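Local coordinates for protein acetamidase (Bacillus halodurans, PDB 2II1) that binds calcium ions and probably hydrolyses carbon-nitrogen bonds in linear amides, as a member of the acetamidase/formamidase family, at residues V89-P94 / L193-E198; R71-E76 / V207-E212; D223-T228 / R284-L289. All coordinates share one frame; numbering follows the deposited sequence. Where two conformers were deposited one is given.

Interaction 1 (V89-P94 / L193-E198); sequences VMTAAP and LICGVE. With CA (calcium ion), chain F.
Met90, modelled as selenomethionine, reaches from the edge strand 87-92 across the 193-198 loop. Its CB sits against the Cys195 sulfur. CG, anti to its own carbonyl carbon (chi1 -64°), comes to 3.4 Å from Gly196 O and also faces Val197 CA. The selenium passes slantwise by Val197 CG2, and a bend at chi3 (81°) turns the terminal methyl back to the loop, where CE lies 3.4 Å from Cys195 O and 4.0 Å from Leu193 CD2. Met263 of the second subunit packs on Met90, Ala92 and Leu193.

The backbones join at one antiparallel hydrogen-bonded pair: Glu198 N gives to Val89 O at 2.8 Å, and Val89 N returns a bond to Glu198 O, in its carbonyl plane and on a lone pair. Further along, Thr91 N points at Cys195 SG (3.5 Å, 162° at the hydrogen), a long but straight N-H...S bond, whereas Thr91 O, buried close to Ile194 CG2, has no polar partner. A water that accepts from Ala93 N also lies against Leu193 O.

Past the bridge, the Glu198 side chain folds at chi2 and leads away to a calcium ion, which it grips with both oxygens, OE1 at 2.0 Å and OE2 at 2.4 Å; Asp182 and His184 complete the protein ligands. Gly196 N meets OE2 from above the carboxylate plane at 3.0 Å. The loop thus presents a calcium ligand restrained at its carboxylate by Gly196 N and at its backbone by the pairing with Val89.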
# COMPACT_ATOMS: atom_id res chain seq x y z
N VAL A 89 -8.39 23.04 1.21
CA VAL A 89 -8.99 23.11 -0.14
C VAL A 89 -8.66 21.82 -0.94
O VAL A 89 -7.54 21.27 -0.88
CB VAL A 89 -8.51 24.37 -0.96
CG1 VAL A 89 -9.17 24.43 -2.33
CG2 VAL A 89 -8.79 25.67 -0.21
N MSE A 90 -9.68 21.32 -1.64
CA MSE A 90 -9.52 20.25 -2.60
C MSE A 90 -10.14 20.64 -3.94
O MSE A 90 -11.14 21.38 -3.99
CB MSE A 90 -10.17 18.95 -2.11
CG MSE A 90 -9.57 18.35 -0.84
SE MSE A 90 -10.26 16.54 -0.45
CE MSE A 90 -9.12 15.62 -1.66
N THR A 91 -9.53 20.11 -4.99
CA THR A 91 -9.97 20.26 -6.36
C THR A 91 -10.13 18.88 -7.05
O THR A 91 -9.19 18.07 -7.08
CB THR A 91 -8.96 21.15 -7.17
OG1 THR A 91 -7.74 20.43 -7.36
CG2 THR A 91 -8.67 22.45 -6.46
N ALA A 92 -11.33 18.63 -7.58
CA ALA A 92 -11.60 17.51 -8.50
C ALA A 92 -11.65 18.05 -9.93
O ALA A 92 -12.49 18.90 -10.22
CB ALA A 92 -12.93 16.82 -8.15
N ALA A 93 -10.75 17.56 -10.80
CA ALA A 93 -10.63 18.00 -12.22
C ALA A 93 -10.68 16.82 -13.19
O ALA A 93 -9.80 15.96 -13.14
CB ALA A 93 -9.32 18.77 -12.44
N PRO A 94 -11.71 16.76 -14.05
CA PRO A 94 -11.71 15.82 -15.18
C PRO A 94 -10.38 15.87 -15.93
O PRO A 94 -9.80 16.95 -16.07
CB PRO A 94 -12.86 16.34 -16.03
CG PRO A 94 -13.78 16.94 -15.06
CD PRO A 94 -12.94 17.56 -14.03
N LEU A 193 -7.34 11.31 -6.00
CA LEU A 193 -8.06 12.36 -6.74
C LEU A 193 -7.08 13.30 -7.47
O LEU A 193 -7.39 13.75 -8.57
CB LEU A 193 -8.99 13.14 -5.81
CG LEU A 193 -9.90 14.25 -6.38
CD1 LEU A 193 -10.89 13.65 -7.29
CD2 LEU A 193 -10.59 15.03 -5.30
N ILE A 194 -5.91 13.53 -6.86
CA ILE A 194 -4.84 14.49 -7.30
C ILE A 194 -4.33 15.34 -6.12
O ILE A 194 -3.23 15.86 -6.12
CB ILE A 194 -5.24 15.44 -8.51
CG1 ILE A 194 -4.00 16.07 -9.17
CG2 ILE A 194 -6.29 16.50 -8.07
CD1 ILE A 194 -3.27 15.15 -10.16
N CYS A 195 -5.12 15.46 -5.06
CA CYS A 195 -4.71 16.32 -3.97
C CYS A 195 -5.11 15.72 -2.63
O CYS A 195 -5.95 14.80 -2.56
CB CYS A 195 -5.38 17.68 -4.18
SG CYS A 195 -7.19 17.65 -4.20
N GLY A 196 -4.47 16.22 -1.58
CA GLY A 196 -4.91 15.97 -0.22
C GLY A 196 -5.81 17.13 0.14
O GLY A 196 -6.24 17.88 -0.73
N VAL A 197 -6.11 17.29 1.42
CA VAL A 197 -6.76 18.51 1.83
C VAL A 197 -5.62 19.52 1.88
O VAL A 197 -4.81 19.48 2.78
CB VAL A 197 -7.45 18.38 3.21
CG1 VAL A 197 -8.12 19.70 3.60
CG2 VAL A 197 -8.47 17.24 3.18
N GLU A 198 -5.54 20.39 0.89
CA GLU A 198 -4.40 21.31 0.72
C GLU A 198 -4.52 22.50 1.67
O GLU A 198 -5.58 23.14 1.73
CB GLU A 198 -4.35 21.84 -0.70
CG GLU A 198 -4.36 20.75 -1.77
CD GLU A 198 -3.10 19.93 -1.78
OE1 GLU A 198 -2.04 20.39 -1.30
OE2 GLU A 198 -3.15 18.79 -2.24
CA CA F . -0.79 18.91 -1.96
O HOH W 1 -9.08 15.39 -10.42
O HOH W 2 -0.54 17.41 -3.21

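Interaction 2 (R71-E76 / V207-E212); sequences RGDMLE and VNVKKE
Met74 and Lys210 face each other as an antiparallel hydrogen-bonded pair, and the backbone bonds are the frame of this contact. Met74 N gives to Lys210 O and Lys210 N to Met74 O, both at 2.9 Å. Two residues on, Glu76 and Asn208 repeat the exchange, with Glu76 N to Asn208 O nearly straight at 172°. The non-hydrogen-bonded pair Leu75 and Val209 lies between them.

Apolar contacts gather on the Leu75 face. Leu75 CD2 is 3.8 Å from Val207 CG2 and 4.1 Å from Val209 CG2, and Val66 of strand 60-67 packs on all three side chains. On the other face, Met74 CG rests against Lys210 CB at 3.9 Å; Phe215 and Leu217 cover this selenomethionine.

The polar side chains come next. Glu76, its CG anti to the backbone N (chi1 176°), slants across the Asn208 side chain, and OE1 accepts from ND2 with the carboxylate and amide planes 72° apart, a doubtful bond since ND2 is crowded in the model. At the loop end Lys211 curls back in a salt bridge to Asp73, whose OD2 is too crowded for a trusted length; Arg70 N also binds that oxygen, and Gly68 O takes a second bond from Lys211 NZ.

This is a regular antiparallel ladder between neighbouring inner strands, 74-84 and 201-210, of a large mixed sheet: the Leu75 and Val209 face lies against strand 60-67, the opposite face mixes buried Met74 with polar Glu76, Asn208 and Lys210.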
# COMPACT_ATOMS: atom_id res chain seq x y z
N ARG A 71 28.62 17.11 -0.18
CA ARG A 71 28.31 16.02 -1.12
C ARG A 71 28.62 14.65 -0.53
O ARG A 71 29.74 14.43 -0.06
CB ARG A 71 29.14 16.16 -2.40
CG ARG A 71 28.64 17.18 -3.37
CD ARG A 71 29.71 17.60 -4.39
NE ARG A 71 29.09 18.29 -5.53
CZ ARG A 71 28.77 19.59 -5.57
NH1 ARG A 71 29.02 20.41 -4.54
NH2 ARG A 71 28.19 20.08 -6.67
N GLY A 72 27.65 13.74 -0.56
CA GLY A 72 27.79 12.39 0.02
C GLY A 72 27.21 12.17 1.41
O GLY A 72 26.98 11.03 1.80
N ASP A 73 26.96 13.26 2.14
CA ASP A 73 26.30 13.21 3.46
C ASP A 73 24.80 12.97 3.23
O ASP A 73 24.33 12.91 2.10
CB ASP A 73 26.49 14.54 4.24
CG ASP A 73 27.97 14.83 4.60
OD1 ASP A 73 28.87 14.05 4.25
OD2 ASP A 73 28.24 15.89 5.22
N MSE A 74 24.08 12.81 4.32
CA MSE A 74 22.63 12.87 4.29
C MSE A 74 22.13 13.81 5.36
O MSE A 74 22.87 14.14 6.31
CB MSE A 74 22.00 11.46 4.42
CG MSE A 74 22.55 10.54 5.47
SE MSE A 74 21.30 9.01 5.75
CE MSE A 74 21.68 8.69 7.67
N LEU A 75 20.91 14.32 5.18
CA LEU A 75 20.28 15.09 6.24
C LEU A 75 19.41 14.15 7.02
O LEU A 75 18.71 13.30 6.44
CB LEU A 75 19.43 16.22 5.70
CG LEU A 75 20.17 17.40 5.06
CD1 LEU A 75 19.14 18.40 4.65
CD2 LEU A 75 21.21 18.03 5.98
N GLU A 76 19.46 14.31 8.34
CA GLU A 76 18.54 13.66 9.26
C GLU A 76 17.59 14.72 9.80
O GLU A 76 17.99 15.62 10.52
CB GLU A 76 19.31 12.98 10.39
CG GLU A 76 18.42 12.37 11.44
CD GLU A 76 19.19 11.82 12.60
OE1 GLU A 76 19.60 12.62 13.46
OE2 GLU A 76 19.39 10.60 12.66
N VAL A 207 17.37 19.86 12.04
CA VAL A 207 18.15 19.35 10.92
C VAL A 207 19.55 18.90 11.37
O VAL A 207 20.33 19.72 11.91
CB VAL A 207 18.20 20.38 9.75
CG1 VAL A 207 18.67 21.75 10.23
CG2 VAL A 207 19.07 19.85 8.61
N ASN A 208 19.86 17.61 11.16
CA ASN A 208 21.18 17.07 11.48
C ASN A 208 21.91 16.64 10.23
O ASN A 208 21.29 16.17 9.27
CB ASN A 208 21.11 15.90 12.45
CG ASN A 208 20.44 16.25 13.74
OD1 ASN A 208 20.68 17.31 14.32
ND2 ASN A 208 19.57 15.38 14.21
N VAL A 209 23.23 16.83 10.23
CA VAL A 209 24.07 16.40 9.12
C VAL A 209 24.66 15.07 9.54
O VAL A 209 25.16 14.93 10.67
CB VAL A 209 25.17 17.40 8.80
CG1 VAL A 209 26.16 16.80 7.79
CG2 VAL A 209 24.57 18.67 8.27
N LYS A 210 24.52 14.07 8.67
CA LYS A 210 25.09 12.76 8.90
C LYS A 210 26.13 12.54 7.82
O LYS A 210 25.85 12.70 6.64
CB LYS A 210 24.03 11.64 8.88
CG LYS A 210 23.01 11.71 10.02
CD LYS A 210 23.63 11.48 11.39
CE LYS A 210 23.18 12.54 12.39
NZ LYS A 210 24.26 12.96 13.35
N LYS A 211 27.33 12.16 8.24
CA LYS A 211 28.47 12.09 7.36
C LYS A 211 28.57 10.77 6.61
O LYS A 211 29.29 10.70 5.61
CB LYS A 211 29.75 12.40 8.14
CG LYS A 211 29.79 13.87 8.53
CD LYS A 211 30.29 14.69 7.35
CE LYS A 211 29.97 16.17 7.45
NZ LYS A 211 30.31 16.85 6.16
N GLU A 212 27.87 9.74 7.07
CA GLU A 212 27.82 8.51 6.32
C GLU A 212 26.41 8.23 5.89
O GLU A 212 25.48 8.21 6.70
CB GLU A 212 28.36 7.32 7.11
CG GLU A 212 28.98 6.25 6.19
CD GLU A 212 28.70 4.82 6.63
OE1 GLU A 212 28.93 4.52 7.83
OE2 GLU A 212 28.25 4.01 5.78

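Interaction 3 (D223-T228 / R284-L289); sequences DTHFMT and RFSLAL
Phe226 and Leu287 exchange two backbone bonds, each 3.0 Å between N and O, and Thr228 and Phe285 exchange another pair. One further bond, Leu289 N to Thr224 O (2.8 Å, 173° at the hydrogen), extends the pairing to just before the start of strand 225-232.

Side chains fill in around it. On the Met227 face, CG of this selenomethionine touches Ser286 CB at 3.6 Å, and the extended chain runs beside Arg284 until its selenium reaches the guanidinium edge, 3.5 Å from NE. His225 has CG anti to its carbonyl carbon (chi1 -71°), which brings the ring obliquely back against the partner strand although CB starts away from it; CD2 lies 3.3 Å from Ala288 N and close to Ser286 OG. At the end, Leu289 CD2 packs on Phe226 CB at 3.7 Å.

The second shell sets these groups. Thr224 OG1 shares a 3.0 Å hydrogen bond with His225 ND1, which restrains the ring's rotation. Arg284 is held by salt bridges to Asp160 and Asp189, Thr228 OG1 bonds to Ala242 O, and the Phe226 ring meets Phe292 edge-to-face.

This antiparallel pair near one end of the large mixed sheet, with helices 235-253 and 258-268 packed on the Phe226, Thr228, Phe285 and Leu287 face, forms an alpha-beta two-layer arrangement.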
# COMPACT_ATOMS: atom_id res chain seq x y z
N ASP A 223 7.93 6.22 14.89
CA ASP A 223 8.12 5.60 16.20
C ASP A 223 8.21 4.05 16.14
O ASP A 223 8.69 3.46 17.08
CB ASP A 223 6.98 5.99 17.16
CG ASP A 223 7.19 7.36 17.82
OD1 ASP A 223 7.93 8.22 17.27
OD2 ASP A 223 6.59 7.58 18.90
N THR A 224 7.75 3.40 15.08
CA THR A 224 7.67 1.93 15.06
C THR A 224 8.29 1.25 13.84
O THR A 224 8.59 0.05 13.89
CB THR A 224 6.20 1.48 15.13
OG1 THR A 224 5.44 2.21 14.16
CG2 THR A 224 5.63 1.74 16.50
N HIS A 225 8.46 1.99 12.76
CA HIS A 225 8.92 1.44 11.47
C HIS A 225 9.99 2.28 10.82
O HIS A 225 10.12 3.46 11.09
CB HIS A 225 7.76 1.30 10.49
CG HIS A 225 6.81 0.22 10.86
ND1 HIS A 225 5.84 0.40 11.81
CD2 HIS A 225 6.69 -1.06 10.44
CE1 HIS A 225 5.16 -0.72 11.96
NE2 HIS A 225 5.66 -1.62 11.14
N PHE A 226 10.74 1.63 9.95
CA PHE A 226 11.68 2.28 9.07
C PHE A 226 11.19 2.00 7.65
O PHE A 226 10.66 0.92 7.37
CB PHE A 226 13.10 1.72 9.30
CG PHE A 226 14.09 2.23 8.32
CD1 PHE A 226 14.63 3.49 8.47
CD2 PHE A 226 14.44 1.47 7.22
CE1 PHE A 226 15.50 3.98 7.52
CE2 PHE A 226 15.32 1.96 6.29
CZ PHE A 226 15.84 3.19 6.44
N MSE A 227 11.29 2.99 6.77
CA MSE A 227 10.82 2.80 5.39
C MSE A 227 11.74 3.38 4.38
O MSE A 227 12.21 4.50 4.54
CB MSE A 227 9.49 3.50 5.19
CG MSE A 227 8.56 3.31 6.33
SE MSE A 227 6.85 4.11 5.89
CE MSE A 227 6.18 4.08 7.74
N THR A 228 11.93 2.63 3.31
CA THR A 228 12.61 3.08 2.11
C THR A 228 11.59 3.59 1.07
O THR A 228 10.56 2.98 0.84
CB THR A 228 13.56 2.00 1.53
OG1 THR A 228 12.86 0.77 1.30
CG2 THR A 228 14.74 1.75 2.51
N ARG A 284 6.63 3.01 -0.96
CA ARG A 284 7.57 2.78 0.16
C ARG A 284 7.50 1.38 0.71
O ARG A 284 6.41 0.80 0.82
CB ARG A 284 7.41 3.79 1.32
CG ARG A 284 6.06 3.89 1.97
CD ARG A 284 5.85 5.28 2.58
NE ARG A 284 4.67 5.28 3.46
CZ ARG A 284 3.41 5.35 3.04
NH1 ARG A 284 3.12 5.43 1.76
NH2 ARG A 284 2.40 5.31 3.91
N PHE A 285 8.66 0.82 1.05
CA PHE A 285 8.70 -0.45 1.77
C PHE A 285 9.01 -0.18 3.23
O PHE A 285 10.03 0.46 3.53
CB PHE A 285 9.75 -1.43 1.22
CG PHE A 285 9.47 -2.84 1.63
CD1 PHE A 285 9.86 -3.31 2.86
CD2 PHE A 285 8.71 -3.65 0.81
CE1 PHE A 285 9.52 -4.60 3.26
CE2 PHE A 285 8.40 -4.92 1.18
CZ PHE A 285 8.82 -5.40 2.42
N SER A 286 8.18 -0.75 4.10
CA SER A 286 8.21 -0.51 5.53
C SER A 286 8.45 -1.81 6.31
O SER A 286 7.78 -2.85 6.08
CB SER A 286 6.90 0.13 5.96
OG SER A 286 6.79 0.24 7.35
N LEU A 287 9.42 -1.76 7.23
CA LEU A 287 9.68 -2.86 8.16
C LEU A 287 9.81 -2.35 9.62
O LEU A 287 10.44 -1.32 9.86
CB LEU A 287 10.94 -3.59 7.71
CG LEU A 287 11.33 -4.86 8.46
CD1 LEU A 287 10.36 -6.06 8.16
CD2 LEU A 287 12.77 -5.20 8.14
N ALA A 288 9.25 -3.11 10.57
CA ALA A 288 9.25 -2.77 12.00
C ALA A 288 10.66 -2.61 12.58
O ALA A 288 11.55 -3.42 12.32
CB ALA A 288 8.49 -3.82 12.79
N LEU A 289 10.87 -1.56 13.38
CA LEU A 289 12.22 -1.23 13.89
C LEU A 289 12.74 -2.33 14.82
O LEU A 289 13.95 -2.50 14.98
CB LEU A 289 12.22 0.10 14.65
CG LEU A 289 11.87 1.37 13.87
CD1 LEU A 289 11.48 2.46 14.87
CD2 LEU A 289 13.01 1.81 13.00

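How the interactions relate
From the N terminus, residues 71-76 come first, then 89-94; strands 74-84 and 87-92 follow each other, yet their contacts lie on opposite sides of the chain's centre. Interaction 1 closes when the chain reaches 193-198, and interaction 2 closes later at 207-212, so the loop of interaction 1 sits wholly within that of interaction 2. Interaction 3 opens afterwards at 223-228 and shuts at 284-289, enclosing two helices. Interactions 2 and 3 serve the same mixed sheet, with nearest atoms about 8 Å apart, whereas interaction 1 ties the small four-stranded sheet to the calcium-binding loop, its centre 34 Å from that of interaction 2.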